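Long-range contacts in mariner Mos1 transposase (Drosophila mauritiana, PDB 4MDB), which mediates cut-and-paste transposition of the Mos1 element using divalent metal ions, and is represented here by its catalytic domain bound to the inhibitor raltegravir: residues L73-W77 with P162-F168; Y84-L88 with V186-D191; F28-T34 with H122-L127. The protein carries 1 engineered substitution. All coordinates share one frame; numbering follows the deposited sequence.

Contact 1: L73-W77 with P162-F168. With MG (magnesium ion), chain C; RLT (N-(4-fluorobenzyl)-5-hydroxy-1-methyl-2-(1-methyl-1-{[(5-methyl-1,3,4-oxadiazol-2-yl)carbonyl]amino}ethyl)-6-oxo-1,6-di hydropyrimidine-4-carboxamide), chain B.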
loop_
_atom_site.group_PDB
_atom_site.type_symbol
_atom_site.label_atom_id
_atom_site.label_comp_id
_atom_site.label_asym_id
_atom_site.label_seq_id
_atom_site.Cartn_x
_atom_site.Cartn_y
_atom_site.Cartn_z
ATOM N N LEU A 73 0.357 10.743 5.623
ATOM C CA LEU A 73 0.720 9.420 6.143
ATOM C C LEU A 73 1.232 8.627 4.962
ATOM O O LEU A 73 0.517 8.494 3.930
ATOM C CB LEU A 73 -0.420 8.746 6.798
ATOM C CG LEU A 73 -0.318 7.282 7.195
ATOM C CD1 LEU A 73 0.720 7.051 8.266
ATOM C CD2 LEU A 73 -1.652 6.817 7.625
ATOM N N CYS A 74 2.388 7.992 5.153
ATOM C CA CYS A 74 2.973 7.076 4.164
ATOM C C CYS A 74 3.172 5.787 4.928
ATOM O O CYS A 74 3.929 5.768 5.885
ATOM C CB CYS A 74 4.285 7.591 3.691
ATOM S SG CYS A 74 4.220 9.314 3.065
ATOM N N VAL A 75 2.527 4.718 4.517
ATOM C CA VAL A 75 2.631 3.515 5.347
ATOM C C VAL A 75 2.799 2.298 4.464
ATOM O O VAL A 75 2.201 2.191 3.396
ATOM C CB VAL A 75 1.365 3.386 6.266
ATOM C CG1 VAL A 75 0.077 3.406 5.436
ATOM C CG2 VAL A 75 1.335 2.116 7.063
ATOM N N TRP A 76 3.491 1.325 5.019
ATOM C CA TRP A 76 3.782 0.041 4.362
ATOM C C TRP A 76 3.502 -1.093 5.330
ATOM O O TRP A 76 3.821 -0.988 6.490
ATOM C CB TRP A 76 5.200 -0.063 3.818
ATOM C CG TRP A 76 5.548 0.979 2.839
ATOM C CD1 TRP A 76 5.423 0.890 1.477
ATOM C CD2 TRP A 76 5.946 2.336 3.101
ATOM N NE1 TRP A 76 5.771 2.079 0.872
ATOM C CE2 TRP A 76 6.133 2.960 1.863
ATOM C CE3 TRP A 76 6.261 3.055 4.285
ATOM C CZ2 TRP A 76 6.524 4.303 1.756
ATOM C CZ3 TRP A 76 6.630 4.390 4.173
ATOM C CH2 TRP A 76 6.763 4.974 2.920
ATOM N N TRP A 77 2.930 -2.175 4.807
ATOM C CA TRP A 77 2.415 -3.258 5.630
ATOM C C TRP A 77 2.318 -4.555 4.890
ATOM O O TRP A 77 2.413 -4.575 3.668
ATOM C CB TRP A 77 1.102 -2.889 6.256
ATOM C CG TRP A 77 -0.026 -2.595 5.263
ATOM C CD1 TRP A 77 -0.137 -1.490 4.490
ATOM C CD2 TRP A 77 -1.165 -3.417 4.960
ATOM N NE1 TRP A 77 -1.294 -1.553 3.739
ATOM C CE2 TRP A 77 -1.959 -2.707 4.023
ATOM C CE3 TRP A 77 -1.624 -4.639 5.417
ATOM C CZ2 TRP A 77 -3.161 -3.245 3.508
ATOM C CZ3 TRP A 77 -2.815 -5.137 4.970
ATOM C CH2 TRP A 77 -3.586 -4.446 4.011
ATOM N N PRO A 162 -4.690 -2.983 -1.489
ATOM C CA PRO A 162 -5.120 -3.272 -0.100
ATOM C C PRO A 162 -5.055 -2.049 0.852
ATOM O O PRO A 162 -5.906 -1.955 1.756
ATOM C CB PRO A 162 -4.209 -4.406 0.340
ATOM C CG PRO A 162 -3.853 -5.132 -0.946
ATOM C CD PRO A 162 -3.764 -4.014 -1.964
ATOM N N SER A 163 -4.109 -1.148 0.678
ATOM C CA SER A 163 -4.050 0.032 1.518
ATOM C C SER A 163 -5.309 0.855 1.399
ATOM O O SER A 163 -5.768 1.392 2.427
ATOM C CB SER A 163 -2.850 0.900 1.222
ATOM O OG SER A 163 -1.585 0.205 1.376
ATOM N N ASP A 164 -5.869 0.911 0.180
ATOM C CA ASP A 164 -7.125 1.674 -0.018
ATOM C C ASP A 164 -8.379 0.898 0.357
ATOM O O ASP A 164 -9.167 1.392 1.170
ATOM C CB ASP A 164 -7.148 2.168 -1.467
ATOM C CG ASP A 164 -6.152 3.328 -1.654
ATOM O OD1 ASP A 164 -6.104 4.226 -0.754
ATOM O OD2 ASP A 164 -5.425 3.377 -2.619
ATOM N N TYR A 165 -8.590 -0.284 -0.179
ATOM C CA TYR A 165 -9.862 -0.960 0.120
ATOM C C TYR A 165 -9.993 -1.601 1.479
ATOM O O TYR A 165 -11.120 -1.825 1.944
ATOM C CB TYR A 165 -10.148 -2.023 -0.944
ATOM C CG TYR A 165 -9.247 -3.280 -0.958
ATOM C CD1 TYR A 165 -9.328 -4.245 0.030
ATOM C CD2 TYR A 165 -8.335 -3.502 -1.982
ATOM C CE1 TYR A 165 -8.531 -5.361 0.029
ATOM C CE2 TYR A 165 -7.562 -4.628 -2.018
ATOM C CZ TYR A 165 -7.628 -5.575 -1.010
ATOM O OH TYR A 165 -6.876 -6.752 -0.959
ATOM N N HIS A 166 -8.869 -1.814 2.163
ATOM C CA HIS A 166 -8.833 -2.376 3.476
ATOM C C HIS A 166 -8.334 -1.429 4.552
ATOM O O HIS A 166 -9.082 -1.081 5.443
ATOM C CB HIS A 166 -8.042 -3.679 3.468
ATOM C CG HIS A 166 -8.195 -4.478 4.694
ATOM N ND1 HIS A 166 -9.310 -5.224 4.963
ATOM C CD2 HIS A 166 -7.369 -4.630 5.770
ATOM C CE1 HIS A 166 -9.164 -5.849 6.117
ATOM N NE2 HIS A 166 -8.023 -5.465 6.654
ATOM N N LEU A 167 -7.078 -1.031 4.505
ATOM C CA LEU A 167 -6.444 -0.335 5.615
ATOM C C LEU A 167 -7.032 1.049 5.818
ATOM O O LEU A 167 -7.531 1.366 6.934
ATOM C CB LEU A 167 -4.928 -0.253 5.391
ATOM C CG LEU A 167 -4.204 0.447 6.558
ATOM C CD1 LEU A 167 -4.215 -0.461 7.753
ATOM C CD2 LEU A 167 -2.770 0.734 6.190
ATOM N N PHE A 168 -7.004 1.864 4.789
ATOM C CA PHE A 168 -7.494 3.279 4.871
ATOM C C PHE A 168 -9.027 3.307 4.909
ATOM O O PHE A 168 -9.579 4.220 5.497
ATOM C CB PHE A 168 -7.018 4.077 3.715
ATOM C CG PHE A 168 -5.521 4.358 3.697
ATOM C CD1 PHE A 168 -4.706 4.327 4.888
ATOM C CD2 PHE A 168 -4.913 4.612 2.523
ATOM C CE1 PHE A 168 -3.377 4.588 4.807
ATOM C CE2 PHE A 168 -3.569 4.852 2.434
ATOM C CZ PHE A 168 -2.776 4.863 3.617
HETATM MG MG MG C . -4.769 5.401 -1.823
HETATM C CAA RLT B . -3.894 7.278 -12.603
HETATM C CAB RLT B . -8.433 7.076 -4.033
HETATM C CAC RLT B . -8.774 7.666 -7.015
HETATM C CAD RLT B . -8.040 9.978 -5.720
HETATM O OAE RLT B . -2.251 7.544 -5.333
HETATM O OAF RLT B . -6.304 6.950 -8.584
HETATM O OAG RLT B . -6.497 6.067 -2.846
HETATM O OAH RLT B . -3.912 6.182 -3.509
HETATM F FAI RLT B . -1.237 6.846 -12.410
HETATM C CAJ RLT B . -1.620 6.722 -10.051
HETATM C CAK RLT B . -1.349 8.853 -11.098
HETATM C CAL RLT B . -1.803 7.362 -8.808
HETATM C CAM RLT B . -1.528 9.497 -9.866
HETATM C CAN RLT B . -1.964 9.505 -7.402
HETATM N NAO RLT B . -4.541 9.643 -11.581
HETATM N NAP RLT B . -5.280 9.926 -10.401
HETATM N NAQ RLT B . -5.504 8.262 -6.219
HETATM N NAR RLT B . -3.220 8.989 -6.842
HETATM N NAS RLT B . -6.938 9.091 -7.888
HETATM O OAT RLT B . -5.102 7.677 -10.640
HETATM C CAU RLT B . -3.203 7.976 -5.925
HETATM C CAV RLT B . -6.310 8.188 -8.693
HETATM C CAW RLT B . -4.477 8.289 -11.661
HETATM C CAX RLT B . -1.394 7.472 -11.209
HETATM C CAY RLT B . -1.751 8.772 -8.706
HETATM C CAZ RLT B . -4.758 6.893 -4.268
HETATM C CBA RLT B . -5.567 8.708 -9.869
HETATM C CBB RLT B . -4.501 7.641 -5.485
HETATM C CBC RLT B . -6.802 8.115 -5.847
HETATM C CBD RLT B . -6.135 6.700 -3.886
HETATM N NBE RLT B . -7.105 7.356 -4.663
HETATM C CBF RLT B . -7.864 8.873 -6.798
HETATM O O HOH W 1 -4.743 7.036 -0.592
#
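In the RNase H-like core of this transposase, helical segment 162-168, which bears the last aspartate of the DDD motif, runs nearly perpendicular to strand segment 73-77 (89°), and Trp77, Val75 and Leu73 receive it on alternate positions. Trp77 CG lies between the backbone N and the carbonyl carbon (chi1 62°), which turns the pyrrole side of the indole toward the first helical turn, and NE1 donates a hydrogen bond to Ser163 OG at 3.0 Å. Tryptophan suits this place because it offers a broad apolar surface and a donor. Pro162 C lies at the benzo edge near the ring plane, 3.5 Å from Trp77 CZ2, with CB packing obliquely beside it, while Leu167 CD2 makes a CH-pi contact over the ring face, 4.0 Å from the centroid of the five-membered ring. Farther along, Val75 CG1 lies 3.7 Å from Phe168 CZ, and Leu73 CD2 reaches CE1 of the same ring. With one side of the helix packed on the sheet, Asp164 projects from another side to the active site. Both carboxylate oxygens hold magnesium, OD1 at 2.1 Å and OD2 at 2.3 Å, with Asp36, a water and raltegravir atoms OAG and OAH as other ligands.

Contact 2: Y84-L88 with V186-D191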
loop_
_atom_site.group_PDB
_atom_site.type_symbol
_atom_site.label_atom_id
_atom_site.label_comp_id
_atom_site.label_asym_id
_atom_site.label_seq_id
_atom_site.Cartn_x
_atom_site.Cartn_y
_atom_site.Cartn_z
ATOM N N TYR A 84 6.371 -0.149 8.618
ATOM C CA TYR A 84 7.046 1.092 8.682
ATOM C C TYR A 84 6.060 2.144 8.265
ATOM O O TYR A 84 5.233 1.896 7.422
ATOM C CB TYR A 84 8.245 1.134 7.792
ATOM C CG TYR A 84 8.994 2.436 7.786
ATOM C CD1 TYR A 84 9.646 2.867 8.928
ATOM C CD2 TYR A 84 9.022 3.280 6.686
ATOM C CE1 TYR A 84 10.403 4.040 8.927
ATOM C CE2 TYR A 84 9.782 4.432 6.673
ATOM C CZ TYR A 84 10.445 4.812 7.811
ATOM O OH TYR A 84 11.108 6.000 7.793
ATOM N N TYR A 85 6.068 3.289 8.899
ATOM C CA TYR A 85 5.345 4.468 8.353
ATOM C C TYR A 85 6.037 5.763 8.684
ATOM O O TYR A 85 6.856 5.839 9.627
ATOM C CB TYR A 85 3.897 4.492 8.841
ATOM C CG TYR A 85 3.658 5.010 10.258
ATOM C CD1 TYR A 85 3.655 4.150 11.348
ATOM C CD2 TYR A 85 3.392 6.360 10.485
ATOM C CE1 TYR A 85 3.413 4.618 12.638
ATOM C CE2 TYR A 85 3.185 6.849 11.772
ATOM C CZ TYR A 85 3.169 5.980 12.837
ATOM O OH TYR A 85 2.981 6.465 14.104
ATOM N N GLU A 86 5.741 6.752 7.858
ATOM C CA GLU A 86 6.159 8.155 8.120
ATOM C C GLU A 86 4.968 9.065 8.063
ATOM O O GLU A 86 4.036 8.868 7.257
ATOM C CB GLU A 86 7.228 8.578 7.126
ATOM C CG GLU A 86 8.552 7.857 7.232
ATOM C CD GLU A 86 9.587 8.357 6.260
ATOM O OE1 GLU A 86 9.282 9.364 5.533
ATOM O OE2 GLU A 86 10.676 7.719 6.110
ATOM N N LEU A 87 4.976 10.079 8.941
ATOM C CA LEU A 87 4.001 11.133 8.908
ATOM C C LEU A 87 4.819 12.391 8.549
ATOM O O LEU A 87 5.845 12.754 9.207
ATOM C CB LEU A 87 3.262 11.197 10.220
ATOM C CG LEU A 87 2.042 12.107 10.319
ATOM C CD1 LEU A 87 0.793 11.580 9.594
ATOM C CD2 LEU A 87 1.734 12.422 11.763
ATOM N N LEU A 88 4.491 12.975 7.420
ATOM C CA LEU A 88 5.319 14.050 6.893
ATOM C C LEU A 88 4.931 15.345 7.639
ATOM O O LEU A 88 3.829 15.482 8.162
ATOM C CB LEU A 88 5.177 14.195 5.380
ATOM C CG LEU A 88 6.117 13.484 4.376
ATOM C CD1 LEU A 88 6.670 12.155 4.817
ATOM C CD2 LEU A 88 5.558 13.376 2.958
ATOM N N VAL A 186 -1.588 12.923 16.062
ATOM C CA VAL A 186 -1.786 11.990 14.929
ATOM C C VAL A 186 -0.883 10.759 15.069
ATOM O O VAL A 186 -1.344 9.625 14.979
ATOM C CB VAL A 186 -1.582 12.700 13.587
ATOM C CG1 VAL A 186 -1.811 11.743 12.401
ATOM C CG2 VAL A 186 -2.488 13.903 13.445
ATOM N N LYS A 187 0.407 10.983 15.287
ATOM C CA LYS A 187 1.346 9.882 15.433
ATOM C C LYS A 187 0.936 8.888 16.554
ATOM O O LYS A 187 0.922 7.656 16.354
ATOM C CB LYS A 187 2.733 10.482 15.687
ATOM C CG LYS A 187 3.914 9.667 15.176
ATOM C CD LYS A 187 5.155 10.556 15.034
ATOM C CE LYS A 187 6.358 9.851 14.388
ATOM N NZ LYS A 187 6.261 9.777 12.902
ATOM N N LYS A 188 0.578 9.397 17.734
ATOM C CA LYS A 188 0.064 8.519 18.772
ATOM C C LYS A 188 -1.242 7.802 18.405
ATOM O O LYS A 188 -1.423 6.609 18.682
ATOM C CB LYS A 188 -0.213 9.277 20.080
ATOM C CG LYS A 188 -0.534 8.296 21.226
ATOM C CD LYS A 188 0.769 7.757 21.837
ATOM C CE LYS A 188 0.698 6.271 22.170
ATOM N NZ LYS A 188 -0.263 5.964 23.280
ATOM N N TRP A 189 -2.182 8.535 17.830
ATOM C CA TRP A 189 -3.412 7.892 17.413
ATOM C C TRP A 189 -3.072 6.738 16.435
ATOM O O TRP A 189 -3.579 5.612 16.582
ATOM C CB TRP A 189 -4.357 8.893 16.756
ATOM C CG TRP A 189 -5.618 8.295 16.467
ATOM C CD1 TRP A 189 -6.658 8.142 17.315
ATOM C CD2 TRP A 189 -6.018 7.700 15.222
ATOM N NE1 TRP A 189 -7.673 7.490 16.692
ATOM C CE2 TRP A 189 -7.301 7.197 15.405
ATOM C CE3 TRP A 189 -5.388 7.501 14.001
ATOM C CZ2 TRP A 189 -7.992 6.546 14.397
ATOM C CZ3 TRP A 189 -6.094 6.811 13.000
ATOM C CH2 TRP A 189 -7.332 6.365 13.197
ATOM N N LEU A 190 -2.165 7.009 15.500
ATOM C CA LEU A 190 -1.814 5.915 14.527
ATOM C C LEU A 190 -1.099 4.766 15.186
ATOM O O LEU A 190 -1.413 3.625 14.919
ATOM C CB LEU A 190 -0.998 6.449 13.348
ATOM C CG LEU A 190 -1.638 7.429 12.408
ATOM C CD1 LEU A 190 -0.569 8.140 11.671
ATOM C CD2 LEU A 190 -2.562 6.734 11.438
ATOM N N ASP A 191 -0.112 5.047 16.039
ATOM C CA ASP A 191 0.538 3.981 16.822
ATOM C C ASP A 191 -0.452 3.106 17.514
ATOM O O ASP A 191 -0.398 1.881 17.373
ATOM C CB ASP A 191 1.539 4.548 17.847
ATOM C CG ASP A 191 2.767 5.101 17.198
ATOM O OD1 ASP A 191 3.075 4.710 16.036
ATOM O OD2 ASP A 191 3.431 5.963 17.834
HETATM O O HOH W 2 7.373 10.280 10.594
#
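Tyr85 and Leu87 project from an edge strand, 81-87, of the RNase H-like sheet onto the helix 183-196, whose short segment runs roughly antiparallel to the strand (158°). The compact part is apolar. Leu87, with CG anti to the backbone N (chi1 -171°), sends its two methyls to Val186, crossing it at about a right angle; CD2 and Val186 CG1 are 3.7 Å apart. One helical turn later, Leu190 CD1 lies 4.0 Å from Tyr85 CE2 and slightly farther from Leu87 CD1, filling the angle between these two side chains. Branched aliphatic residues suit this buried side, since they mesh without bringing in polar atoms that would need partners. Leu73 of the neighbouring strand and Met171 of the preceding helix continue the apolar cluster around Leu190, and Phe194 meets the Tyr85 ring edge to face.

Toward solvent the contact thins to single polar links. Tyrosine fits the border: its ring joins the apolar cluster while the hydroxyl extends past it to the exposed Asp191, donating to OD1 at 2.6 Å. That oxygen lies near the plane of the tyrosine ring, yet the hydroxyl meets it from above the carboxylate plane. Lys187 lies along the same border, its CG 3.5 Å from Tyr85 OH, and its long aliphatic chain runs toward the strand before bending at the last torsion. There a water links the two segments: its oxygen accepts from Leu87 N at 2.9 Å and from Lys187 NZ at 2.6 Å.

Contact 3: F28-T34 with H122-L127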
loop_
_atom_site.group_PDB
_atom_site.type_symbol
_atom_site.label_atom_id
_atom_site.label_comp_id
_atom_site.label_asym_id
_atom_site.label_seq_id
_atom_site.Cartn_x
_atom_site.Cartn_y
_atom_site.Cartn_z
ATOM N N PHE A 28 1.412 -16.302 -3.811
ATOM C CA PHE A 28 2.555 -15.468 -3.439
ATOM C C PHE A 28 2.139 -14.412 -2.460
ATOM O O PHE A 28 2.902 -13.473 -2.105
ATOM C CB PHE A 28 3.123 -14.807 -4.677
ATOM C CG PHE A 28 2.096 -14.048 -5.496
ATOM C CD1 PHE A 28 1.347 -14.687 -6.517
ATOM C CD2 PHE A 28 1.907 -12.716 -5.292
ATOM C CE1 PHE A 28 0.462 -14.005 -7.288
ATOM C CE2 PHE A 28 0.955 -12.029 -6.055
ATOM C CZ PHE A 28 0.247 -12.657 -7.056
ATOM N N LEU A 29 0.925 -14.516 -1.973
ATOM C CA LEU A 29 0.387 -13.428 -1.185
ATOM C C LEU A 29 1.098 -13.142 0.142
ATOM O O LEU A 29 1.125 -11.995 0.635
ATOM C CB LEU A 29 -1.054 -13.707 -0.834
ATOM C CG LEU A 29 -1.996 -13.957 -1.981
ATOM C CD1 LEU A 29 -3.367 -14.134 -1.379
ATOM C CD2 LEU A 29 -1.987 -12.891 -3.064
ATOM N N HIS A 30 1.718 -14.188 0.705
ATOM C CA HIS A 30 2.457 -14.065 1.937
ATOM C C HIS A 30 3.783 -13.325 1.776
ATOM O O HIS A 30 4.440 -12.941 2.800
ATOM C CB HIS A 30 2.728 -15.475 2.501
ATOM C CG HIS A 30 3.525 -16.340 1.571
ATOM N ND1 HIS A 30 3.002 -16.846 0.406
ATOM C CD2 HIS A 30 4.792 -16.809 1.644
ATOM C CE1 HIS A 30 3.917 -17.586 -0.198
ATOM N NE2 HIS A 30 5.020 -17.573 0.546
ATOM N N ARG A 31 4.198 -13.060 0.531
ATOM C CA ARG A 31 5.394 -12.290 0.288
ATOM C C ARG A 31 5.100 -10.842 -0.112
ATOM O O ARG A 31 6.018 -10.098 -0.411
ATOM C CB ARG A 31 6.302 -12.954 -0.766
ATOM C CG ARG A 31 6.611 -14.361 -0.336
ATOM C CD ARG A 31 7.697 -15.006 -1.134
ATOM N NE ARG A 31 7.316 -15.415 -2.476
ATOM C CZ ARG A 31 7.782 -14.863 -3.590
ATOM N NH1 ARG A 31 8.652 -13.878 -3.544
ATOM N NH2 ARG A 31 7.392 -15.349 -4.750
ATOM N N ILE A 32 3.839 -10.407 -0.113
ATOM C CA ILE A 32 3.507 -9.049 -0.544
ATOM C C ILE A 32 3.701 -8.055 0.603
ATOM O O ILE A 32 3.254 -8.263 1.753
ATOM C CB ILE A 32 2.023 -8.963 -1.002
ATOM C CG1 ILE A 32 1.836 -9.754 -2.273
ATOM C CG2 ILE A 32 1.626 -7.531 -1.194
ATOM C CD1 ILE A 32 0.402 -9.843 -2.714
ATOM N N VAL A 33 4.400 -7.016 0.281
ATOM C CA VAL A 33 4.496 -5.854 1.098
ATOM C C VAL A 33 3.839 -4.756 0.242
ATOM O O VAL A 33 4.156 -4.584 -0.944
ATOM C CB VAL A 33 5.984 -5.510 1.333
ATOM C CG1 VAL A 33 6.200 -4.137 1.958
ATOM C CG2 VAL A 33 6.664 -6.589 2.173
ATOM N N THR A 34 2.964 -4.003 0.891
ATOM C CA THR A 34 2.192 -2.983 0.149
ATOM C C THR A 34 2.193 -1.689 0.877
ATOM O O THR A 34 2.339 -1.646 2.101
ATOM C CB THR A 34 0.825 -3.545 -0.246
ATOM O OG1 THR A 34 0.168 -2.728 -1.226
ATOM C CG2 THR A 34 -0.136 -3.629 0.910
ATOM N N HIS A 122 13.378 -15.295 1.288
ATOM C CA HIS A 122 12.091 -14.908 0.725
ATOM C C HIS A 122 12.160 -13.524 0.086
ATOM O O HIS A 122 12.416 -12.529 0.764
ATOM C CB HIS A 122 11.005 -14.935 1.803
ATOM C CG HIS A 122 10.196 -16.194 1.814
ATOM N ND1 HIS A 122 8.820 -16.196 1.737
ATOM C CD2 HIS A 122 10.570 -17.493 1.893
ATOM C CE1 HIS A 122 8.380 -17.442 1.768
ATOM N NE2 HIS A 122 9.422 -18.248 1.863
ATOM N N ARG A 123 11.930 -13.470 -1.222
ATOM C CA ARG A 123 11.961 -12.216 -1.951
ATOM C C ARG A 123 10.690 -11.419 -1.750
ATOM O O ARG A 123 9.589 -11.958 -1.811
ATOM C CB ARG A 123 12.141 -12.533 -3.440
ATOM C CG ARG A 123 12.327 -11.335 -4.304
ATOM C CD ARG A 123 12.414 -11.700 -5.758
ATOM N NE ARG A 123 12.781 -10.515 -6.557
ATOM C CZ ARG A 123 12.756 -10.460 -7.893
ATOM N NH1 ARG A 123 12.317 -11.496 -8.628
ATOM N NH2 ARG A 123 13.130 -9.362 -8.545
ATOM N N VAL A 124 10.884 -10.149 -1.495
ATOM C CA VAL A 124 9.792 -9.208 -1.306
ATOM C C VAL A 124 9.073 -9.048 -2.638
ATOM O O VAL A 124 9.709 -8.808 -3.683
ATOM C CB VAL A 124 10.254 -7.865 -0.774
ATOM C CG1 VAL A 124 9.099 -6.847 -0.855
ATOM C CG2 VAL A 124 10.884 -8.055 0.622
ATOM N N ILE A 125 7.740 -9.067 -2.594
ATOM C CA ILE A 125 6.937 -8.698 -3.691
ATOM C C ILE A 125 6.293 -7.346 -3.295
ATOM O O ILE A 125 5.487 -7.334 -2.386
ATOM C CB ILE A 125 5.882 -9.747 -4.030
ATOM C CG1 ILE A 125 6.557 -11.046 -4.464
ATOM C CG2 ILE A 125 4.879 -9.248 -5.082
ATOM C CD1 ILE A 125 5.624 -12.201 -4.648
ATOM N N PHE A 126 6.488 -6.309 -4.060
ATOM C CA PHE A 126 6.107 -4.963 -3.630
ATOM C C PHE A 126 4.939 -4.493 -4.454
ATOM O O PHE A 126 4.987 -4.486 -5.696
ATOM C CB PHE A 126 7.280 -3.994 -3.797
ATOM C CG PHE A 126 7.149 -2.683 -3.093
ATOM C CD1 PHE A 126 6.961 -2.623 -1.756
ATOM C CD2 PHE A 126 7.272 -1.488 -3.804
ATOM C CE1 PHE A 126 6.926 -1.425 -1.079
ATOM C CE2 PHE A 126 7.206 -0.271 -3.129
ATOM C CZ PHE A 126 7.041 -0.283 -1.752
ATOM N N LEU A 127 3.901 -4.062 -3.762
ATOM C CA LEU A 127 2.700 -3.548 -4.420
ATOM C C LEU A 127 2.454 -2.134 -4.021
ATOM O O LEU A 127 2.122 -1.834 -2.841
ATOM C CB LEU A 127 1.494 -4.444 -4.122
ATOM C CG LEU A 127 0.091 -4.016 -4.641
ATOM C CD1 LEU A 127 0.167 -4.015 -6.152
ATOM C CD2 LEU A 127 -0.862 -5.061 -4.119
#
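Arg31 meets residues 122-125 in three ways. Its NH1 donates to Arg123 O at 2.8 Å, with the carbonyl oxygen close to the guanidinium plane; one face of that same flat group rests on Ile125 CD1, which is 3.6 Å from CZ; and its CD comes within 3.3 Å of His122 ND1, the imidazole standing almost perpendicular to the guanidinium. Arginine suits this partly exposed margin because its long chain can pack on apolar carbon while its polar end still finds a carbonyl. Beyond it, the rings of His30 and His122 meet rim to rim. On the buried side, Ile125 CD1 also touches Phe28 CB.

Just inward, the backbone pairing of strand 32-42, central in the RNase H-like sheet, with its parallel neighbour 125-127 brings these side chains together. Ile125 N donates to Arg31 O, Val33 N to Ile125 O at 2.9 Å, and Leu127 N to Val33 O at 2.9 Å, so Ile125 bonds to both neighbours of Ile32, and Val33 to both neighbours of Phe126, the usual parallel pattern. Ile32, Ile125, Thr34 and Leu127 share one face of the sheet; Val33 and Phe126 share the other, with Val33 CG1 4.1 Å from Phe126 CD1. Ile32, Val33, Thr34 and Ile125, all beta-branched, suit such extended strands.

Thr34 adds a side-chain bond to the ladder. With OG1 anti to the backbone N (chi1 -166°), the hydroxyl lies alongside Leu127 and donates to its carbonyl O at 2.7 Å, from above the carbonyl plane. Farther out, helix 96-113 covers the Val33 and Phe126 face through Leu110 and Leu106, while Arg22 of helix 6-25 touches both Arg31 and Ile125. Just past the paired residues, the two strands lead to the metal ligands Asp36 and Asp129.

How the contacts relate
All three contacts involve the same mixed sheet, in which strands 81-87, 69-78, 32-42 and 125-127 are successive neighbours. Contact 1 lies near the middle, its centre about 12 Å from that of contact 2 and about 15 Å from that of contact 3; contacts 2 and 3 are about 23 Å apart between centres and do not touch. The segments alternate along the chain: 28-34, 73-77 and 84-88 come first, then 122-127, 162-168 and 186-191 in turn. Contact 3 joins the strands leading to Asp36 and Asp129 and contact 1 brings in Asp164, so three aspartates far apart in sequence meet at the magnesium sites; contact 2 seats the following helix beside the outer strand.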